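RhCC (Rhodococcus jostii RHA1, PDB 4U5P) is a member of the tautomerase superfamily that binds magnesium and probably acts as an unusual cofactor-independent oxygenase. Local coordinates at residues P1-F6 with V62-D67; L81-A86 with W101-D106. One frame throughout, in Å; residues are numbered along the deposited sequence.

Contact 1 of 2, residues P1-F6 with V62-D67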
loop_
_atom_site.group_PDB
_atom_site.type_symbol
_atom_site.label_atom_id
_atom_site.label_comp_id
_atom_site.label_asym_id
_atom_site.label_seq_id
_atom_site.Cartn_x
_atom_site.Cartn_y
_atom_site.Cartn_z
ATOM N N PRO B 1 -2.475 -8.981 -10.560
ATOM C CA PRO B 1 -3.188 -8.431 -9.397
ATOM C C PRO B 1 -2.409 -8.624 -8.099
ATOM O O PRO B 1 -1.807 -9.673 -7.866
ATOM C CB PRO B 1 -4.493 -9.220 -9.390
ATOM C CG PRO B 1 -4.699 -9.619 -10.807
ATOM C CD PRO B 1 -3.344 -9.846 -11.378
ATOM N N TYR B 2 -2.436 -7.597 -7.259
ATOM C CA TYR B 2 -1.681 -7.575 -6.018
ATOM C C TYR B 2 -2.669 -7.360 -4.885
ATOM O O TYR B 2 -3.121 -6.248 -4.674
ATOM C CB TYR B 2 -0.633 -6.462 -6.088
ATOM C CG TYR B 2 0.088 -6.121 -4.808
ATOM C CD1 TYR B 2 1.198 -6.846 -4.389
ATOM C CD2 TYR B 2 -0.327 -5.039 -4.030
ATOM C CE1 TYR B 2 1.866 -6.509 -3.221
ATOM C CE2 TYR B 2 0.324 -4.704 -2.866
ATOM C CZ TYR B 2 1.421 -5.439 -2.463
ATOM O OH TYR B 2 2.081 -5.096 -1.303
ATOM N N TRP B 3 -3.005 -8.436 -4.182
ATOM C CA TRP B 3 -4.014 -8.406 -3.119
ATOM C C TRP B 3 -3.377 -8.440 -1.729
ATOM O O TRP B 3 -2.526 -9.280 -1.452
ATOM C CB TRP B 3 -4.965 -9.603 -3.238
ATOM C CG TRP B 3 -5.963 -9.580 -4.369
ATOM C CD1 TRP B 3 -5.700 -9.490 -5.708
ATOM C CD2 TRP B 3 -7.393 -9.682 -4.249
ATOM N NE1 TRP B 3 -6.876 -9.531 -6.425
ATOM C CE2 TRP B 3 -7.926 -9.636 -5.554
ATOM C CE3 TRP B 3 -8.269 -9.808 -3.167
ATOM C CZ2 TRP B 3 -9.289 -9.730 -5.806
ATOM C CZ3 TRP B 3 -9.627 -9.882 -3.417
ATOM C CH2 TRP B 3 -10.125 -9.840 -4.727
ATOM N N GLU B 4 -3.808 -7.530 -0.856
ATOM C CA GLU B 4 -3.475 -7.578 0.564
ATOM C C GLU B 4 -4.729 -7.854 1.343
ATOM O O GLU B 4 -5.747 -7.185 1.141
ATOM C CB GLU B 4 -2.871 -6.268 1.064
ATOM C CG GLU B 4 -1.526 -5.897 0.504
ATOM C CD GLU B 4 -1.106 -4.531 1.021
ATOM O OE1 GLU B 4 -1.699 -3.540 0.559
ATOM O OE2 GLU B 4 -0.229 -4.455 1.909
ATOM N N ILE B 5 -4.661 -8.838 2.226
ATOM C CA ILE B 5 -5.787 -9.177 3.063
ATOM C C ILE B 5 -5.371 -9.133 4.531
ATOM O O ILE B 5 -4.638 -9.986 5.020
ATOM C CB ILE B 5 -6.358 -10.544 2.691
ATOM C CG1 ILE B 5 -6.746 -10.546 1.205
ATOM C CG2 ILE B 5 -7.579 -10.859 3.575
ATOM C CD1 ILE B 5 -7.360 -11.837 0.712
ATOM N N PHE B 6 -5.841 -8.103 5.223
ATOM C CA PHE B 6 -5.577 -7.929 6.641
ATOM C C PHE B 6 -6.680 -8.595 7.446
ATOM O O PHE B 6 -7.834 -8.214 7.308
ATOM C CB PHE B 6 -5.501 -6.438 6.981
ATOM C CG PHE B 6 -4.416 -5.701 6.241
ATOM C CD1 PHE B 6 -4.656 -5.137 4.997
ATOM C CD2 PHE B 6 -3.162 -5.557 6.800
ATOM C CE1 PHE B 6 -3.652 -4.452 4.321
ATOM C CE2 PHE B 6 -2.159 -4.870 6.128
ATOM C CZ PHE B 6 -2.413 -4.316 4.893
ATOM N N VAL B 62 -12.023 -7.680 8.449
ATOM C CA VAL B 62 -11.094 -8.022 7.372
ATOM C C VAL B 62 -11.052 -6.873 6.371
ATOM O O VAL B 62 -12.079 -6.509 5.809
ATOM C CB VAL B 62 -11.497 -9.331 6.664
ATOM C CG1 VAL B 62 -10.589 -9.603 5.465
ATOM C CG2 VAL B 62 -11.450 -10.502 7.650
ATOM N N ARG B 63 -9.871 -6.295 6.160
ATOM C CA ARG B 63 -9.722 -5.180 5.237
ATOM C C ARG B 63 -8.908 -5.649 4.035
ATOM O O ARG B 63 -7.824 -6.218 4.197
ATOM C CB ARG B 63 -9.058 -3.991 5.926
ATOM C CG ARG B 63 -9.049 -2.699 5.110
ATOM C CD ARG B 63 -10.462 -2.273 4.751
ATOM N NE ARG B 63 -10.572 -0.918 4.214
ATOM C CZ ARG B 63 -10.335 -0.578 2.952
ATOM N NH1 ARG B 63 -9.923 -1.492 2.080
ATOM N NH2 ARG B 63 -10.489 0.692 2.574
ATOM N N ILE B 64 -9.452 -5.437 2.839
ATOM C CA ILE B 64 -8.802 -5.899 1.613
ATOM C C ILE B 64 -8.453 -4.702 0.747
ATOM O O ILE B 64 -9.277 -3.830 0.516
ATOM C CB ILE B 64 -9.702 -6.876 0.826
ATOM C CG1 ILE B 64 -10.085 -8.063 1.717
ATOM C CG2 ILE B 64 -8.991 -7.393 -0.443
ATOM C CD1 ILE B 64 -11.224 -8.884 1.178
ATOM N N ARG B 65 -7.224 -4.682 0.248
ATOM C CA ARG B 65 -6.786 -3.656 -0.689
ATOM C C ARG B 65 -6.033 -4.339 -1.826
ATOM O O ARG B 65 -5.212 -5.231 -1.578
ATOM C CB ARG B 65 -5.887 -2.626 0.006
ATOM C CG ARG B 65 -5.419 -1.523 -0.905
ATOM C CD ARG B 65 -4.287 -0.730 -0.308
ATOM N NE ARG B 65 -3.989 0.412 -1.167
ATOM C CZ ARG B 65 -3.333 0.335 -2.318
ATOM N NH1 ARG B 65 -2.872 -0.833 -2.780
ATOM N NH2 ARG B 65 -3.142 1.439 -3.019
ATOM N N LEU B 66 -6.317 -3.953 -3.068
ATOM C CA LEU B 66 -5.553 -4.498 -4.192
ATOM C C LEU B 66 -5.140 -3.468 -5.221
ATOM O O LEU B 66 -5.797 -2.446 -5.378
ATOM C CB LEU B 66 -6.331 -5.607 -4.896
ATOM C CG LEU B 66 -7.774 -5.374 -5.307
ATOM C CD1 LEU B 66 -8.147 -6.109 -6.579
ATOM C CD2 LEU B 66 -8.659 -5.854 -4.167
ATOM N N ASP B 67 -4.015 -3.758 -5.890
ATOM C CA ASP B 67 -3.586 -3.046 -7.089
ATOM C C ASP B 67 -3.862 -3.891 -8.315
ATOM O O ASP B 67 -3.596 -5.095 -8.324
ATOM C CB ASP B 67 -2.087 -2.710 -7.064
ATOM C CG ASP B 67 -1.729 -1.621 -6.067
ATOM O OD1 ASP B 67 -2.599 -0.803 -5.710
ATOM O OD2 ASP B 67 -0.548 -1.566 -5.661
HETATM O O HOH W 1 -2.778 -3.496 -1.711
#

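Contact 2 of 2, residues L81-A86 with W101-D106. With MG (magnesium ion), chain F.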
loop_
_atom_site.group_PDB
_atom_site.type_symbol
_atom_site.label_atom_id
_atom_site.label_comp_id
_atom_site.label_asym_id
_atom_site.label_seq_id
_atom_site.Cartn_x
_atom_site.Cartn_y
_atom_site.Cartn_z
ATOM N N LEU B 81 -18.777 -5.150 -12.580
ATOM C CA LEU B 81 -18.727 -6.606 -12.626
ATOM C C LEU B 81 -17.547 -7.128 -11.810
ATOM O O LEU B 81 -17.689 -8.115 -11.091
ATOM C CB LEU B 81 -18.650 -7.101 -14.073
ATOM C CG LEU B 81 -18.596 -8.628 -14.239
ATOM C CD1 LEU B 81 -19.838 -9.295 -13.665
ATOM C CD2 LEU B 81 -18.432 -8.992 -15.700
ATOM N N MET B 82 -16.394 -6.464 -11.909
ATOM C CA MET B 82 -15.219 -6.846 -11.120
ATOM C C MET B 82 -15.536 -6.857 -9.615
ATOM O O MET B 82 -15.187 -7.811 -8.910
ATOM C CB MET B 82 -14.053 -5.897 -11.384
ATOM C CG MET B 82 -12.830 -6.121 -10.487
ATOM S SD MET B 82 -11.994 -7.699 -10.787
ATOM C CE MET B 82 -11.385 -8.051 -9.132
ATOM N N MET B 83 -16.177 -5.806 -9.119
ATOM C CA MET B 83 -16.510 -5.750 -7.692
ATOM C C MET B 83 -17.514 -6.862 -7.337
ATOM O O MET B 83 -17.405 -7.494 -6.289
ATOM C CB MET B 83 -17.077 -4.378 -7.300
ATOM C CG MET B 83 -16.180 -3.174 -7.617
ATOM S SD MET B 83 -14.458 -3.304 -7.073
ATOM C CE MET B 83 -14.628 -3.304 -5.285
ATOM N N THR B 84 -18.482 -7.105 -8.215
ATOM C CA THR B 84 -19.500 -8.133 -7.977
ATOM C C THR B 84 -18.875 -9.519 -7.860
ATOM O O THR B 84 -19.180 -10.278 -6.938
ATOM C CB THR B 84 -20.558 -8.131 -9.106
ATOM O OG1 THR B 84 -21.285 -6.901 -9.074
ATOM C CG2 THR B 84 -21.539 -9.295 -8.962
ATOM N N VAL B 85 -17.994 -9.848 -8.796
ATOM C CA VAL B 85 -17.352 -11.150 -8.789
ATOM C C VAL B 85 -16.419 -11.272 -7.587
ATOM O O VAL B 85 -16.342 -12.333 -6.970
ATOM C CB VAL B 85 -16.592 -11.401 -10.106
ATOM C CG1 VAL B 85 -15.782 -12.695 -10.030
ATOM C CG2 VAL B 85 -17.587 -11.447 -11.270
ATOM N N ALA B 86 -15.724 -10.191 -7.243
ATOM C CA ALA B 86 -14.857 -10.198 -6.067
ATOM C C ALA B 86 -15.667 -10.541 -4.814
ATOM O O ALA B 86 -15.254 -11.383 -4.019
ATOM C CB ALA B 86 -14.155 -8.862 -5.895
ATOM N N TRP B 101 -16.249 -6.395 6.726
ATOM C CA TRP B 101 -15.215 -6.293 5.690
ATOM C C TRP B 101 -15.421 -5.102 4.763
ATOM O O TRP B 101 -16.522 -4.552 4.671
ATOM C CB TRP B 101 -15.156 -7.601 4.889
ATOM C CG TRP B 101 -16.212 -7.781 3.845
ATOM C CD1 TRP B 101 -16.039 -7.685 2.498
ATOM C CD2 TRP B 101 -17.593 -8.123 4.048
ATOM N NE1 TRP B 101 -17.216 -7.934 1.843
ATOM C CE2 TRP B 101 -18.192 -8.199 2.774
ATOM C CE3 TRP B 101 -18.386 -8.358 5.183
ATOM C CZ2 TRP B 101 -19.533 -8.506 2.595
ATOM C CZ3 TRP B 101 -19.724 -8.656 5.004
ATOM C CH2 TRP B 101 -20.289 -8.722 3.722
ATOM N N GLU B 102 -14.333 -4.698 4.105
ATOM C CA GLU B 102 -14.314 -3.573 3.175
ATOM C C GLU B 102 -13.212 -3.833 2.170
ATOM O O GLU B 102 -12.218 -4.449 2.522
ATOM C CB GLU B 102 -14.073 -2.259 3.911
ATOM C CG GLU B 102 -14.036 -1.027 3.030
ATOM C CD GLU B 102 -13.962 0.257 3.843
ATOM O OE1 GLU B 102 -13.329 0.267 4.927
ATOM O OE2 GLU B 102 -14.557 1.255 3.397
ATOM N N ILE B 103 -13.388 -3.370 0.937
ATOM C CA ILE B 103 -12.436 -3.655 -0.134
ATOM C C ILE B 103 -12.329 -2.470 -1.073
ATOM O O ILE B 103 -13.338 -1.836 -1.391
ATOM C CB ILE B 103 -12.862 -4.912 -0.933
ATOM C CG1 ILE B 103 -11.845 -5.227 -2.035
ATOM C CG2 ILE B 103 -14.260 -4.719 -1.541
ATOM C CD1 ILE B 103 -12.028 -6.611 -2.665
ATOM N N HIS B 104 -11.115 -2.148 -1.517
ATOM C CA HIS B 104 -10.984 -1.203 -2.621
ATOM C C HIS B 104 -9.810 -1.541 -3.526
ATOM O O HIS B 104 -8.918 -2.308 -3.145
ATOM C CB HIS B 104 -10.879 0.243 -2.115
ATOM C CG HIS B 104 -9.571 0.598 -1.476
ATOM N ND1 HIS B 104 -9.232 0.192 -0.204
ATOM C CD2 HIS B 104 -8.552 1.376 -1.904
ATOM C CE1 HIS B 104 -8.045 0.677 0.112
ATOM N NE2 HIS B 104 -7.609 1.400 -0.903
ATOM N N ILE B 105 -9.860 -0.981 -4.735
ATOM C CA ILE B 105 -8.883 -1.254 -5.783
ATOM C C ILE B 105 -8.240 0.030 -6.272
ATOM O O ILE B 105 -8.911 1.057 -6.429
ATOM C CB ILE B 105 -9.520 -1.961 -7.004
ATOM C CG1 ILE B 105 -10.412 -3.124 -6.561
ATOM C CG2 ILE B 105 -8.421 -2.395 -8.012
ATOM C CD1 ILE B 105 -11.066 -3.868 -7.705
ATOM N N ASP B 106 -6.937 -0.035 -6.530
ATOM C CA ASP B 106 -6.253 1.028 -7.255
ATOM C C ASP B 106 -5.711 0.463 -8.563
ATOM O O ASP B 106 -5.388 -0.714 -8.647
ATOM C CB ASP B 106 -5.120 1.640 -6.423
ATOM C CG ASP B 106 -4.642 2.984 -6.980
ATOM O OD1 ASP B 106 -5.444 3.654 -7.669
ATOM O OD2 ASP B 106 -3.488 3.396 -6.701
HETATM MG MG MG F . -2.444 5.266 -7.086
HETATM O O HOH W 2 -4.358 6.112 -7.536
HETATM O O HOH W 3 -2.297 4.865 -9.160
HETATM O O HOH W 4 -1.752 7.148 -7.607
#

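Contact 1 of 2, residues P1-F6 with V62-D67
Trp3 lies flat against Leu66 where strand 2-6 runs antiparallel to strand 62-67. Six backbone hydrogen bonds join the strands, two in each of the hydrogen-bonded pairs Tyr2-Asp67, Glu4-Arg65 and Phe6-Arg63. The bond from Glu4 N to Arg65 O is 2.8 Å long and nearly straight.

The tightly packed face carries Trp3, Ile5, Ile64 and Leu66. Leu66 CD2 sits 3.9 Å from the centroid of the six-membered ring of Trp3, almost on the ring normal, a CH-pi contact. Leu66 CG stands between its backbone N and carbonyl carbon (chi1 50°), and from there CD2 lies over the six-membered ring and CD1 over the same indole near NE1 and CE2. Ile64 CG2 reaches Trp3 CE3 at 3.7 Å. The indole NE1 is hydrogen-bonded to Tyr28 of helix 14-32. An alanine in place of Trp3 would probably open a gap over Leu66 and Ile64 and leave the Tyr28 hydroxyl without this partner.

The other face carries Tyr2, Glu4, Phe6, Arg63, Arg65 and Asp67. It is looser and more polar, and a water bridges it. Glu4 and Arg65 run side by side, but OE1 of Glu4 and NH1 of Arg65 stay 4.5 Å apart. The water donates to Glu4 OE1 and accepts from Arg65 NH1. Arg65 NH1 also forms a salt bridge with Asp67 OD1 at 2.9 Å, meeting the carboxylate from above its plane. Arg65 NE pairs with Asp67 of the second subunit, and Asp67 OD2 with Arg65 of the third. Salt bridges thus link this buried face to both other subunits. The arrangement is an antiparallel pairing of central strands in the mixed sheet of a tautomerase-superfamily subunit, with its apolar face under helix 14-32 and its polar face at the trimer interface.

Contact 2 of 2, residues L81-A86 with W101-D106
Bends at chi2 and chi3 (-49° and -66°) curl the side chain of Met83 down from helix 81-86 onto strand 101-106. Its sulfur then meets Ile105 tip to tip, with SD 3.5 Å from CD1 of that isoleucine. Ile105 has CG1 anti to its carbonyl carbon (chi1 -47°), which leaves CD1 where Met82 and Met83 meet it. Met83 and Ile103 slide past each other in opposite directions, CE of Met83 4.0 Å from Ile103 CG2. Met82 crosses Ile105 obliquely from another side, its CG 4.0 Å from CD1 of Ile105. Ala86 makes a lighter contact, CB to Ile103 CD1 at 4.5 Å.

The packing is entirely apolar and buried. Ile103 and Ile105 alternate with His104, which points away from the helix. Asp106 takes no part in the packing; its OD2 binds the magnesium ion at 2.2 Å, and Asp106 of each of the other two subunits also binds it.

The contact belongs to the beta-alpha-beta unit formed by strand 61-68, helix 76-90 and strand 100-107. Helix 14-32 flanks the helix at Met82 and Val85, Leu66 lies beside Ile105 in the sheet, and a strand of the second subunit continues the sheet beyond strand 100-107.

In the fold
Contacts 1 and 2 are built on the same sheet, where strands 61-68 and 100-107 are neighbours. Their centres are about 10 Å apart. Asp106 N lies 2.9 Å from Leu66 O, a probable hydrogen bond between the two strands. Arg63 NH1 lies 2.9 Å from His104 ND1 on the polar face. Leu66 and Ile105 touch on the apolar face, so the layer begun under Trp3 runs on to the methionines of helix 81-86. Contact 2 supplies a ligand of the magnesium ion through Asp106, and contact 1 lies next to it. The side chains of Asp67 and metal-binding Asp106 are about 4 Å apart, and that of Arg65 is about 6 Å from the ion.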